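Local coordinates for protein mevalonate kinase, putative (Leishmania major, PDB 2HFS) that probably catalyses the ATP-dependent phosphorylation of (R)-mevalonate to (R)-5-phosphomevalonate, the first step on the way from mevalonate to isopentenyl diphosphate, at residues T227-Q232 against G246-A251; K220-N225 against C256-V261; L89-S94 against E128-N133; Q83-H88 against V120-A125. One frame throughout, in Å; residues are numbered along the deposited sequence.

Contact 1 (T227-Q232 against G246-A251); sequences THIVSQ and GQLMNA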
loop_
_atom_site.group_PDB
_atom_site.type_symbol
_atom_site.label_atom_id
_atom_site.label_comp_id
_atom_site.label_asym_id
_atom_site.label_seq_id
_atom_site.Cartn_x
_atom_site.Cartn_y
_atom_site.Cartn_z
ATOM N N THR A 227 21.189 0.136 -4.144
ATOM C CA THR A 227 21.051 -0.419 -5.495
ATOM C C THR A 227 21.570 -1.857 -5.576
ATOM O O THR A 227 20.971 -2.682 -6.252
ATOM C CB THR A 227 21.705 0.478 -6.570
ATOM O OG1 THR A 227 23.100 0.657 -6.278
ATOM C CG2 THR A 227 21.103 1.879 -6.536
ATOM N N HIS A 228 22.658 -2.162 -4.860
ATOM C CA HIS A 228 23.131 -3.542 -4.767
ATOM C C HIS A 228 22.104 -4.477 -4.105
ATOM O O HIS A 228 21.870 -5.589 -4.601
ATOM C CB HIS A 228 24.505 -3.638 -4.079
ATOM C CG HIS A 228 25.089 -5.020 -4.097
ATOM N ND1 HIS A 228 25.111 -5.805 -5.233
ATOM C CD2 HIS A 228 25.676 -5.755 -3.121
ATOM C CE1 HIS A 228 25.681 -6.966 -4.954
ATOM N NE2 HIS A 228 26.027 -6.963 -3.679
ATOM N N ILE A 229 21.473 -4.029 -3.023
ATOM C CA ILE A 229 20.474 -4.857 -2.333
ATOM C C ILE A 229 19.271 -5.170 -3.228
ATOM O O ILE A 229 18.846 -6.323 -3.301
ATOM C CB ILE A 229 20.032 -4.219 -0.983
ATOM C CG1 ILE A 229 21.189 -4.245 0.025
ATOM C CG2 ILE A 229 18.826 -4.963 -0.385
ATOM C CD1 ILE A 229 20.978 -3.349 1.201
ATOM N N VAL A 230 18.741 -4.159 -3.917
ATOM C CA VAL A 230 17.551 -4.365 -4.745
ATOM C C VAL A 230 17.855 -5.276 -5.943
ATOM O O VAL A 230 17.052 -6.126 -6.296
ATOM C CB VAL A 230 16.839 -3.028 -5.131
ATOM C CG1 VAL A 230 17.710 -2.162 -6.049
ATOM C CG2 VAL A 230 15.488 -3.303 -5.728
ATOM N N SER A 231 19.042 -5.109 -6.533
ATOM C CA SER A 231 19.522 -5.978 -7.612
ATOM C C SER A 231 19.472 -7.425 -7.159
ATOM O O SER A 231 18.968 -8.327 -7.858
ATOM C CB SER A 231 20.963 -5.589 -7.957
ATOM O OG SER A 231 21.483 -6.371 -9.018
ATOM N N GLN A 232 19.998 -7.645 -5.965
ATOM C CA GLN A 232 20.053 -8.970 -5.409
ATOM C C GLN A 232 18.654 -9.455 -5.048
ATOM O O GLN A 232 18.341 -10.622 -5.255
ATOM C CB GLN A 232 21.011 -9.001 -4.226
ATOM C CG GLN A 232 22.473 -8.806 -4.645
ATOM C CD GLN A 232 23.437 -8.961 -3.487
ATOM O OE1 GLN A 232 23.646 -8.026 -2.715
ATOM N NE2 GLN A 232 24.037 -10.144 -3.364
ATOM N N GLY A 246 14.775 -12.477 2.612
ATOM C CA GLY A 246 14.628 -11.988 3.984
ATOM C C GLY A 246 15.859 -11.268 4.511
ATOM O O GLY A 246 15.774 -10.174 5.074
ATOM N N GLN A 247 17.019 -11.895 4.332
ATOM C CA GLN A 247 18.285 -11.265 4.674
ATOM C C GLN A 247 18.465 -9.874 4.022
ATOM O O GLN A 247 18.973 -8.949 4.664
ATOM C CB GLN A 247 19.456 -12.200 4.350
ATOM C CG GLN A 247 20.817 -11.715 4.902
ATOM C CD GLN A 247 20.723 -11.019 6.265
ATOM O OE1 GLN A 247 20.155 -11.565 7.239
ATOM N NE2 GLN A 247 21.279 -9.803 6.337
ATOM N N LEU A 248 18.040 -9.740 2.771
ATOM C CA LEU A 248 18.122 -8.486 2.015
ATOM C C LEU A 248 17.182 -7.419 2.577
ATOM O O LEU A 248 17.550 -6.249 2.670
ATOM C CB LEU A 248 17.838 -8.731 0.522
ATOM C CG LEU A 248 18.931 -9.503 -0.249
ATOM C CD1 LEU A 248 18.349 -10.246 -1.418
ATOM C CD2 LEU A 248 20.070 -8.581 -0.698
HETATM N N MSE A 249 15.975 -7.835 2.957
HETATM C CA MSE A 249 15.057 -6.957 3.675
HETATM C C MSE A 249 15.714 -6.409 4.948
HETATM O O MSE A 249 15.610 -5.229 5.244
HETATM C CB MSE A 249 13.742 -7.684 4.012
HETATM C CG MSE A 249 12.795 -7.842 2.823
HETATM SE SE MSE A 249 11.432 -9.111 3.282
HETATM C CE MSE A 249 10.357 -7.992 4.476
ATOM N N ASN A 250 16.398 -7.265 5.696
ATOM C CA ASN A 250 17.130 -6.818 6.894
ATOM C C ASN A 250 18.186 -5.777 6.546
ATOM O O ASN A 250 18.362 -4.766 7.243
ATOM C CB ASN A 250 17.777 -8.019 7.599
ATOM C CG ASN A 250 16.770 -8.886 8.302
ATOM O OD1 ASN A 250 15.653 -8.451 8.557
ATOM N ND2 ASN A 250 17.164 -10.121 8.637
ATOM N N ALA A 251 18.883 -6.033 5.441
ATOM C CA ALA A 251 19.930 -5.135 4.978
ATOM C C ALA A 251 19.318 -3.803 4.594
ATOM O O ALA A 251 19.890 -2.751 4.877
ATOM C CB ALA A 251 20.667 -5.745 3.793
#
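I229 and A251 make the closest apolar touch of this contact: I229 CD1 lies 3.5 Å from A251 CB. The two branches of the isoleucine divide the work. Its ethyl arm goes to the small alanine. Its CG2 methyl, anti to the backbone N because CG1 sits beside that N (chi1 -68°), goes to L248 and lies 3.8 Å from L248 CD2. The isoleucine and leucine side chains run antiparallel, one alongside the other.

L248 meets Q232 differently, at about a right angle. L248 CD2 is 3.7 Å from Q232 CB. Mainly the aliphatic root of the glutamine does the touching; its amide oxygen stands farther off.

These four residues lie on helices 216-239 and 242-258, which follow each other in the chain and form an antiparallel helical hairpin. The short axes come within 9.8 Å and run at 162° to each other. The hairpin belongs to the C-terminal half of this GHMP kinase. F25 of strand 17-25 packs against both I229 and L248. On another face of the second helix, selenomethionine M249 leans on V293 and L295 of strand 291-296.

A second group of contacts sets methyls against main chain. I229 CG2 is 3.6 Å from L248 O. L248 CD2 approaches I229 O at 3.7 Å, and L248 CD1 is 3.7 Å from Q232 C. No hydrogen bond links the two segments. Within the second helix A251 N bonds to Q247 O at 3.0 Å.

Contact 2 (K220-N225 against C256-V261); sequences KRLYDN and CRQIDV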
loop_
_atom_site.group_PDB
_atom_site.type_symbol
_atom_site.label_atom_id
_atom_site.label_comp_id
_atom_site.label_asym_id
_atom_site.label_seq_id
_atom_site.Cartn_x
_atom_site.Cartn_y
_atom_site.Cartn_z
ATOM N N LYS A 220 25.303 9.315 -1.176
ATOM C CA LYS A 220 25.615 8.546 -2.370
ATOM C C LYS A 220 26.126 7.164 -1.995
ATOM O O LYS A 220 25.817 6.182 -2.669
ATOM C CB LYS A 220 26.638 9.283 -3.251
ATOM C CG LYS A 220 27.067 8.511 -4.496
ATOM C CD LYS A 220 25.907 8.169 -5.432
ATOM C CE LYS A 220 26.438 7.593 -6.750
ATOM N NZ LYS A 220 25.358 6.956 -7.546
ATOM N N ARG A 221 26.903 7.074 -0.914
ATOM C CA ARG A 221 27.334 5.745 -0.462
ATOM C C ARG A 221 26.130 4.861 -0.075
ATOM O O ARG A 221 26.029 3.731 -0.537
ATOM C CB ARG A 221 28.348 5.824 0.681
ATOM C CG ARG A 221 28.897 4.462 1.053
ATOM C CD ARG A 221 29.880 4.440 2.224
ATOM N NE ARG A 221 29.252 4.622 3.533
ATOM C CZ ARG A 221 29.480 5.662 4.340
ATOM N NH1 ARG A 221 28.874 5.737 5.522
ATOM N NH2 ARG A 221 30.319 6.627 3.969
ATOM N N LEU A 222 25.223 5.384 0.749
ATOM C CA LEU A 222 24.028 4.624 1.169
ATOM C C LEU A 222 23.106 4.265 0.002
ATOM O O LEU A 222 22.512 3.180 -0.036
ATOM C CB LEU A 222 23.241 5.415 2.214
ATOM C CG LEU A 222 24.041 5.866 3.427
ATOM C CD1 LEU A 222 23.158 6.661 4.404
ATOM C CD2 LEU A 222 24.712 4.657 4.105
ATOM N N TYR A 223 22.966 5.204 -0.926
ATOM C CA TYR A 223 22.199 5.002 -2.147
ATOM C C TYR A 223 22.759 3.853 -2.995
ATOM O O TYR A 223 22.004 3.021 -3.506
ATOM C CB TYR A 223 22.191 6.293 -2.972
ATOM C CG TYR A 223 21.462 6.137 -4.280
ATOM C CD1 TYR A 223 22.136 5.744 -5.434
ATOM C CD2 TYR A 223 20.087 6.349 -4.357
ATOM C CE1 TYR A 223 21.456 5.581 -6.642
ATOM C CE2 TYR A 223 19.403 6.197 -5.558
ATOM C CZ TYR A 223 20.090 5.813 -6.693
ATOM O OH TYR A 223 19.404 5.662 -7.873
ATOM N N ASP A 224 24.078 3.798 -3.170
ATOM C CA ASP A 224 24.628 2.734 -4.015
ATOM C C ASP A 224 24.517 1.412 -3.279
ATOM O O ASP A 224 24.219 0.383 -3.880
ATOM C CB ASP A 224 26.079 2.992 -4.393
ATOM C CG ASP A 224 26.244 4.169 -5.330
ATOM O OD1 ASP A 224 25.306 4.490 -6.097
ATOM O OD2 ASP A 224 27.306 4.823 -5.353
ATOM N N ASN A 225 24.745 1.470 -1.970
ATOM C CA ASN A 225 24.540 0.336 -1.081
ATOM C C ASN A 225 23.140 -0.214 -1.288
ATOM O O ASN A 225 22.949 -1.429 -1.335
ATOM C CB ASN A 225 24.752 0.752 0.387
ATOM C CG ASN A 225 26.243 0.937 0.742
ATOM O OD1 ASN A 225 27.129 0.669 -0.076
ATOM N ND2 ASN A 225 26.515 1.395 1.963
ATOM N N CYS A 256 17.852 2.079 5.900
ATOM C CA CYS A 256 16.788 3.017 6.306
ATOM C C CYS A 256 17.085 3.649 7.640
ATOM O O CYS A 256 16.844 4.828 7.827
ATOM C CB CYS A 256 15.435 2.309 6.354
ATOM S SG CYS A 256 14.857 1.930 4.692
ATOM N N ARG A 257 17.631 2.864 8.569
ATOM C CA ARG A 257 18.082 3.413 9.841
ATOM C C ARG A 257 19.158 4.480 9.613
ATOM O O ARG A 257 19.191 5.474 10.324
ATOM C CB ARG A 257 18.657 2.332 10.758
ATOM C CG ARG A 257 17.706 1.228 11.186
ATOM C CD ARG A 257 18.317 0.360 12.271
ATOM N NE ARG A 257 18.586 1.128 13.494
ATOM C CZ ARG A 257 19.211 0.631 14.561
ATOM N NH1 ARG A 257 19.628 -0.630 14.556
ATOM N NH2 ARG A 257 19.425 1.397 15.626
ATOM N N GLN A 258 20.008 4.282 8.601
ATOM C CA GLN A 258 21.148 5.169 8.341
ATOM C C GLN A 258 20.759 6.471 7.646
ATOM O O GLN A 258 21.551 7.410 7.628
ATOM C CB GLN A 258 22.239 4.445 7.543
ATOM C CG GLN A 258 22.763 3.191 8.247
ATOM C CD GLN A 258 23.955 2.561 7.559
ATOM O OE1 GLN A 258 24.963 3.224 7.302
ATOM N NE2 GLN A 258 23.869 1.265 7.317
ATOM N N ILE A 259 19.554 6.528 7.078
ATOM C CA ILE A 259 19.021 7.797 6.566
ATOM C C ILE A 259 18.033 8.403 7.560
ATOM O O ILE A 259 17.264 9.317 7.226
ATOM C CB ILE A 259 18.403 7.668 5.152
ATOM C CG1 ILE A 259 17.275 6.628 5.129
ATOM C CG2 ILE A 259 19.487 7.372 4.123
ATOM C CD1 ILE A 259 16.290 6.842 3.989
ATOM N N ASP A 260 18.070 7.862 8.780
ATOM C CA ASP A 260 17.294 8.353 9.907
ATOM C C ASP A 260 15.776 8.350 9.660
ATOM O O ASP A 260 15.096 9.343 9.959
ATOM C CB ASP A 260 17.788 9.765 10.264
ATOM C CG ASP A 260 17.187 10.300 11.541
ATOM O OD1 ASP A 260 16.971 9.513 12.481
ATOM O OD2 ASP A 260 16.895 11.511 11.677
ATOM N N VAL A 261 15.252 7.269 9.077
ATOM C CA VAL A 261 13.791 7.150 8.919
ATOM C C VAL A 261 13.162 6.034 9.755
ATOM O O VAL A 261 11.980 5.753 9.613
ATOM C CB VAL A 261 13.328 7.059 7.428
ATOM C CG1 VAL A 261 13.816 8.282 6.618
ATOM C CG2 VAL A 261 13.778 5.752 6.766
#
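L222 and Q258 meet in an unusual way: a leucine methyl rests on an amide oxygen, with L222 CD2 3.5 Å from Q258 OE1. The glutamine chain is extended beyond CG and crosses the leucine obliquely. The other methyl turns to the main chain and the next residue. L222 CD1 is 3.7 Å from Q258 O and 3.7 Å from I259 CG2. L222 alone makes the close contacts from the first segment, and no hydrogen bond crosses.

I259 holds CG1 in the crowded position between the backbone N and the carbonyl carbon (chi1 58°). This places CG2 beside the N, where it meets the leucine.

The contact sits where helix 242-258 ends, beside an early part of helix 216-239, towards the open end of their hairpin. The helix stops in a Schellman motif. D260 has positive phi and is its C-prime residue. V261 N reaches back to C256 O at 3.2 Å, and D260 N to R257 O at 3.1 Å. C256 O also takes a bond from I259 N, from the opposite face of its carbonyl plane.

L222 packs further on L255 and on M211 of helix 201-214, while H28 touches I259. On the first helix, K220 NZ and D224 OD1 form a salt bridge of 2.9 Å, using the syn lone pair of the carboxylate oxygen.

Contact 3 (L89-S94 against E128-N133); sequences LKVDLS and ELYQLN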
loop_
_atom_site.group_PDB
_atom_site.type_symbol
_atom_site.label_atom_id
_atom_site.label_comp_id
_atom_site.label_asym_id
_atom_site.label_seq_id
_atom_site.Cartn_x
_atom_site.Cartn_y
_atom_site.Cartn_z
ATOM N N LEU A 89 -15.018 10.402 -14.072
ATOM C CA LEU A 89 -15.814 9.419 -14.803
ATOM C C LEU A 89 -17.104 9.994 -15.391
ATOM O O LEU A 89 -17.918 9.257 -15.967
ATOM C CB LEU A 89 -16.087 8.218 -13.896
ATOM C CG LEU A 89 -14.777 7.482 -13.592
ATOM C CD1 LEU A 89 -15.009 6.264 -12.728
ATOM C CD2 LEU A 89 -14.067 7.100 -14.902
ATOM N N LYS A 90 -17.268 11.307 -15.231
ATOM C CA LYS A 90 -18.411 12.039 -15.747
ATOM C C LYS A 90 -19.732 11.496 -15.184
ATOM O O LYS A 90 -20.703 11.300 -15.905
ATOM C CB LYS A 90 -18.389 12.045 -17.287
ATOM C CG LYS A 90 -17.101 12.642 -17.867
ATOM C CD LYS A 90 -17.186 14.147 -17.999
ATOM C CE LYS A 90 -15.835 14.814 -17.752
ATOM N NZ LYS A 90 -15.916 16.296 -17.935
ATOM N N VAL A 91 -19.739 11.246 -13.882
ATOM C CA VAL A 91 -20.916 10.754 -13.198
ATOM C C VAL A 91 -21.528 11.928 -12.423
ATOM O O VAL A 91 -20.820 12.656 -11.718
ATOM C CB VAL A 91 -20.561 9.582 -12.267
ATOM C CG1 VAL A 91 -21.771 9.118 -11.527
ATOM C CG2 VAL A 91 -19.925 8.444 -13.070
ATOM N N ASP A 92 -22.841 12.093 -12.577
ATOM C CA ASP A 92 -23.599 13.236 -12.065
ATOM C C ASP A 92 -24.654 12.717 -11.113
ATOM O O ASP A 92 -25.565 11.992 -11.530
ATOM C CB ASP A 92 -24.304 13.916 -13.239
ATOM C CG ASP A 92 -24.991 15.231 -12.854
ATOM O OD1 ASP A 92 -25.449 15.393 -11.699
ATOM O OD2 ASP A 92 -25.131 16.157 -13.676
ATOM N N LEU A 93 -24.544 13.102 -9.847
ATOM C CA LEU A 93 -25.428 12.595 -8.808
ATOM C C LEU A 93 -26.415 13.661 -8.285
ATOM O O LEU A 93 -27.027 13.493 -7.226
ATOM C CB LEU A 93 -24.589 11.968 -7.679
ATOM C CG LEU A 93 -23.669 10.767 -8.045
ATOM C CD1 LEU A 93 -23.138 10.079 -6.790
ATOM C CD2 LEU A 93 -24.328 9.726 -8.976
ATOM N N SER A 94 -26.607 14.727 -9.059
ATOM C CA SER A 94 -27.473 15.838 -8.645
ATOM C C SER A 94 -28.981 15.511 -8.638
ATOM O O SER A 94 -29.754 16.162 -7.929
ATOM C CB SER A 94 -27.176 17.099 -9.465
ATOM O OG SER A 94 -27.468 16.890 -10.839
ATOM N N GLU A 128 -18.687 -0.842 -13.281
ATOM C CA GLU A 128 -19.774 -1.809 -13.372
ATOM C C GLU A 128 -21.119 -1.120 -13.565
ATOM O O GLU A 128 -21.833 -1.407 -14.522
ATOM C CB GLU A 128 -19.855 -2.746 -12.171
ATOM C CG GLU A 128 -20.980 -3.758 -12.352
ATOM C CD GLU A 128 -21.069 -4.835 -11.296
ATOM O OE1 GLU A 128 -20.140 -4.984 -10.491
ATOM O OE2 GLU A 128 -22.096 -5.554 -11.290
ATOM N N LEU A 129 -21.455 -0.206 -12.658
ATOM C CA LEU A 129 -22.808 0.308 -12.577
ATOM C C LEU A 129 -23.154 1.147 -13.795
ATOM O O LEU A 129 -24.280 1.092 -14.289
ATOM C CB LEU A 129 -22.989 1.121 -11.307
ATOM C CG LEU A 129 -24.454 1.320 -10.893
ATOM C CD1 LEU A 129 -24.872 0.141 -10.047
ATOM C CD2 LEU A 129 -24.574 2.589 -10.090
ATOM N N TYR A 130 -22.168 1.901 -14.282
ATOM C CA TYR A 130 -22.326 2.737 -15.473
ATOM C C TYR A 130 -21.903 2.013 -16.762
ATOM O O TYR A 130 -21.951 2.587 -17.865
ATOM C CB TYR A 130 -21.593 4.077 -15.263
ATOM C CG TYR A 130 -22.275 4.904 -14.180
ATOM C CD1 TYR A 130 -23.195 5.889 -14.511
ATOM C CD2 TYR A 130 -22.031 4.653 -12.819
ATOM C CE1 TYR A 130 -23.849 6.631 -13.513
ATOM C CE2 TYR A 130 -22.686 5.373 -11.819
ATOM C CZ TYR A 130 -23.600 6.347 -12.175
ATOM O OH TYR A 130 -24.217 7.070 -11.181
ATOM N N GLN A 131 -21.527 0.742 -16.616
ATOM C CA GLN A 131 -21.037 -0.107 -17.715
ATOM C C GLN A 131 -20.018 0.623 -18.590
ATOM O O GLN A 131 -20.217 0.799 -19.798
ATOM C CB GLN A 131 -22.195 -0.666 -18.570
ATOM C CG GLN A 131 -23.090 -1.686 -17.885
ATOM C CD GLN A 131 -22.462 -3.055 -17.772
ATOM O OE1 GLN A 131 -22.423 -3.805 -18.744
ATOM N NE2 GLN A 131 -21.993 -3.394 -16.576
ATOM N N LEU A 132 -18.916 1.035 -17.968
ATOM C CA LEU A 132 -17.921 1.855 -18.653
ATOM C C LEU A 132 -16.843 0.991 -19.274
ATOM O O LEU A 132 -16.057 1.479 -20.097
ATOM C CB LEU A 132 -17.275 2.854 -17.689
ATOM C CG LEU A 132 -18.212 3.793 -16.925
ATOM C CD1 LEU A 132 -17.442 4.596 -15.900
ATOM C CD2 LEU A 132 -19.006 4.707 -17.890
ATOM N N ASN A 133 -16.804 -0.281 -18.863
ATOM C CA ASN A 133 -15.785 -1.243 -19.309
ATOM C C ASN A 133 -14.369 -0.663 -19.215
ATOM O O ASN A 133 -13.580 -0.768 -20.162
ATOM C CB ASN A 133 -16.057 -1.708 -20.750
ATOM C CG ASN A 133 -17.383 -2.437 -20.898
ATOM O OD1 ASN A 133 -18.225 -2.041 -21.707
ATOM N ND2 ASN A 133 -17.569 -3.507 -20.133
HETATM O O HOH W 1 -25.779 9.081 -12.767
#
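V91 stands over one face of the Y130 ring. Its CG2 lies 4.1 Å from the ring centroid, only 2° off the normal, which makes a clear CH-pi contact. CG1, anti to the backbone N (chi1 178°), reaches out over the phenol end of the same face and comes within 3.4 Å of Y130 CZ. L93 adds a methyl there, with its CD2 3.5 Å from Y130 OH. L89 and L132 close the other end more loosely, L89 CD2 to L132 CD1 at 4.3 Å.

A water sits at the ring edge, in its plane. It bonds to Y130 OH at 3.0 Å and donates to D92 O at 3.2 Å, so it bridges the two segments.

Further out, helices 70-88 and 114-130 both end in Schellman motifs, at K90 and Q131, next to the touching residues. Both K90 and Q131 have positive phi. The side chain of Q131 folds back, its NE2 bonding to E128 O at 2.9 Å on a lone pair. In the other segment D92 forms an Asx turn: its OD1 accepts from S94 N at 3.0 Å and also from S94 OG. The N-terminal stretch packs alongside. S5 and P7 touch Y130, and E128 makes a salt bridge to K9.

No direct hydrogen bond joins the two segments. Carbon packs on one face of the ring and probably limits its tilt, while a water meets the hydroxyl at the edge. The phenol oxygen has carbon neighbours in V91 and L93, so between the two segments its polar link runs through the water to D92 O.

Contact 4 (Q83-H88 against V120-A125); sequences QLVLDH and VAFSRA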
loop_
_atom_site.group_PDB
_atom_site.type_symbol
_atom_site.label_atom_id
_atom_site.label_comp_id
_atom_site.label_asym_id
_atom_site.label_seq_id
_atom_site.Cartn_x
_atom_site.Cartn_y
_atom_site.Cartn_z
ATOM N N GLN A 83 -15.360 12.483 -4.972
ATOM C CA GLN A 83 -15.889 13.463 -5.903
ATOM C C GLN A 83 -14.964 13.600 -7.110
ATOM O O GLN A 83 -15.425 13.748 -8.238
ATOM C CB GLN A 83 -16.161 14.814 -5.223
ATOM C CG GLN A 83 -16.965 15.776 -6.108
ATOM C CD GLN A 83 -18.314 15.193 -6.503
ATOM O OE1 GLN A 83 -19.113 14.843 -5.640
ATOM N NE2 GLN A 83 -18.561 15.079 -7.803
ATOM N N LEU A 84 -13.660 13.515 -6.867
ATOM C CA LEU A 84 -12.667 13.541 -7.948
ATOM C C LEU A 84 -12.893 12.425 -8.957
ATOM O O LEU A 84 -12.805 12.633 -10.178
ATOM C CB LEU A 84 -11.275 13.428 -7.355
ATOM C CG LEU A 84 -10.770 14.810 -6.904
ATOM C CD1 LEU A 84 -9.488 14.687 -6.138
ATOM C CD2 LEU A 84 -10.591 15.712 -8.124
ATOM N N VAL A 85 -13.183 11.233 -8.431
ATOM C CA VAL A 85 -13.455 10.058 -9.263
ATOM C C VAL A 85 -14.776 10.221 -10.028
ATOM O O VAL A 85 -14.839 9.949 -11.230
ATOM C CB VAL A 85 -13.459 8.766 -8.419
ATOM C CG1 VAL A 85 -13.895 7.528 -9.264
ATOM C CG2 VAL A 85 -12.075 8.553 -7.785
ATOM N N LEU A 86 -15.826 10.657 -9.337
ATOM C CA LEU A 86 -17.102 10.891 -10.011
ATOM C C LEU A 86 -16.943 11.877 -11.169
ATOM O O LEU A 86 -17.401 11.598 -12.284
ATOM C CB LEU A 86 -18.161 11.397 -9.028
ATOM C CG LEU A 86 -18.603 10.358 -7.999
ATOM C CD1 LEU A 86 -19.481 10.971 -6.886
ATOM C CD2 LEU A 86 -19.342 9.260 -8.679
ATOM N N ASP A 87 -16.293 13.007 -10.900
ATOM C CA ASP A 87 -16.039 14.031 -11.940
ATOM C C ASP A 87 -15.214 13.463 -13.097
ATOM O O ASP A 87 -15.522 13.706 -14.261
ATOM C CB ASP A 87 -15.347 15.260 -11.349
ATOM C CG ASP A 87 -16.224 16.014 -10.351
ATOM O OD1 ASP A 87 -17.467 15.950 -10.467
ATOM O OD2 ASP A 87 -15.747 16.684 -9.410
ATOM N N HIS A 88 -14.177 12.696 -12.770
ATOM C CA HIS A 88 -13.313 12.085 -13.777
ATOM C C HIS A 88 -14.085 11.130 -14.670
ATOM O O HIS A 88 -13.849 11.064 -15.872
ATOM C CB HIS A 88 -12.154 11.344 -13.105
ATOM C CG HIS A 88 -11.276 10.598 -14.061
ATOM N ND1 HIS A 88 -10.370 11.226 -14.892
ATOM C CD2 HIS A 88 -11.161 9.272 -14.312
ATOM C CE1 HIS A 88 -9.732 10.316 -15.607
ATOM N NE2 HIS A 88 -10.204 9.126 -15.285
ATOM N N VAL A 120 -9.690 2.714 -5.843
ATOM C CA VAL A 120 -9.661 1.667 -6.865
ATOM C C VAL A 120 -10.987 0.909 -6.871
ATOM O O VAL A 120 -11.640 0.795 -7.915
ATOM C CB VAL A 120 -8.457 0.714 -6.713
ATOM C CG1 VAL A 120 -8.631 -0.535 -7.562
ATOM C CG2 VAL A 120 -7.151 1.447 -7.101
ATOM N N ALA A 121 -11.403 0.423 -5.700
ATOM C CA ALA A 121 -12.650 -0.337 -5.588
ATOM C C ALA A 121 -13.836 0.473 -6.124
ATOM O O ALA A 121 -14.672 -0.046 -6.886
ATOM C CB ALA A 121 -12.882 -0.747 -4.132
ATOM N N PHE A 122 -13.879 1.748 -5.752
ATOM C CA PHE A 122 -14.907 2.693 -6.205
ATOM C C PHE A 122 -14.949 2.835 -7.736
ATOM O O PHE A 122 -16.020 2.739 -8.333
ATOM C CB PHE A 122 -14.662 4.057 -5.520
ATOM C CG PHE A 122 -15.755 5.078 -5.744
ATOM C CD1 PHE A 122 -17.088 4.704 -5.843
ATOM C CD2 PHE A 122 -15.422 6.430 -5.856
ATOM C CE1 PHE A 122 -18.102 5.683 -6.048
ATOM C CE2 PHE A 122 -16.412 7.411 -6.052
ATOM C CZ PHE A 122 -17.750 7.035 -6.142
ATOM N N SER A 123 -13.785 3.079 -8.350
ATOM C CA SER A 123 -13.664 3.187 -9.800
ATOM C C SER A 123 -14.182 1.946 -10.504
ATOM O O SER A 123 -14.880 2.046 -11.508
ATOM C CB SER A 123 -12.214 3.453 -10.183
ATOM O OG SER A 123 -11.819 4.733 -9.694
ATOM N N ARG A 124 -13.816 0.778 -9.983
ATOM C CA ARG A 124 -14.291 -0.493 -10.515
ATOM C C ARG A 124 -15.811 -0.635 -10.400
ATOM O O ARG A 124 -16.464 -1.021 -11.363
ATOM C CB ARG A 124 -13.575 -1.670 -9.829
ATOM C CG ARG A 124 -12.095 -1.835 -10.251
ATOM C CD ARG A 124 -11.502 -3.209 -9.913
ATOM N NE ARG A 124 -10.084 -3.326 -10.261
ATOM C CZ ARG A 124 -9.613 -3.468 -11.496
ATOM N NH1 ARG A 124 -10.437 -3.502 -12.549
ATOM N NH2 ARG A 124 -8.307 -3.561 -11.684
ATOM N N ALA A 125 -16.368 -0.314 -9.230
ATOM C CA ALA A 125 -17.830 -0.394 -9.030
ATOM C C ALA A 125 -18.595 0.569 -9.927
ATOM O O ALA A 125 -19.653 0.211 -10.440
ATOM C CB ALA A 125 -18.189 -0.158 -7.577
#
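F122 and V85 are brought together by similar first torsions. F122 holds CG anti to its backbone N (chi1 -172°), which sends the ring across to the other helix. V85 does the same with CG1.

The helices are 70-88 and 114-130. With strand 97-103 between them in the chain, they form an alpha-beta-alpha unit of the S5-like N-terminal domain of GHMP kinases. They run in roughly the same direction, with short axes at 32° and 10.4 Å apart. The second helix follows a glycine- and serine-rich loop that in relatives binds the ATP phosphates.

The V85 and F122 side chains point opposite ways as they pass, and V85 CG1 lies 3.9 Å from F122 CD2. The L86 side chain runs at about a right angle to that of F122, and its CD2 reaches F122 CZ obliquely at 3.7 Å. The two aliphatic residues thus take neighbouring parts of the ring. H82 also meets this ring, and C47 of strand 36-52 touches it, so F122 links both helices to the sheet.

Away from the core, Q83 NE2 bonds to D87 OD1 at 3.0 Å, one turn on. The amide N-H approaches from above the D87 carboxylate plane, 49° out of it.

S123 is the polar member of the interface. Its OG bonds to S142 OG of helix 136-146 and to V119 O of its own helix, and the flank of that hydroxyl packs on V85, with OG 3.5 Å from V85 CG1.

Overall arrangement
The four contacts form two pairs on opposite sides of the chain's centre, with centres 37 to 46 Å apart between pairs. Contacts 1 and 2 share helices 216-239 and 242-258, at two levels of one hairpin. Contact 1 is mid-helix packing and partly buried. Contact 2 is a buried leucine-isoleucine contact with an exposed glutamine at its margin. Contacts 3 and 4 share helix 114-130 and touch each other: V91 N probably bonds to L86 O. Contact 4 is wholly buried and carbon-rich. Contact 3, at the helix ends, lies farther out, and it alone adds a bridging water. None of the four has a direct hydrogen bond between its segments.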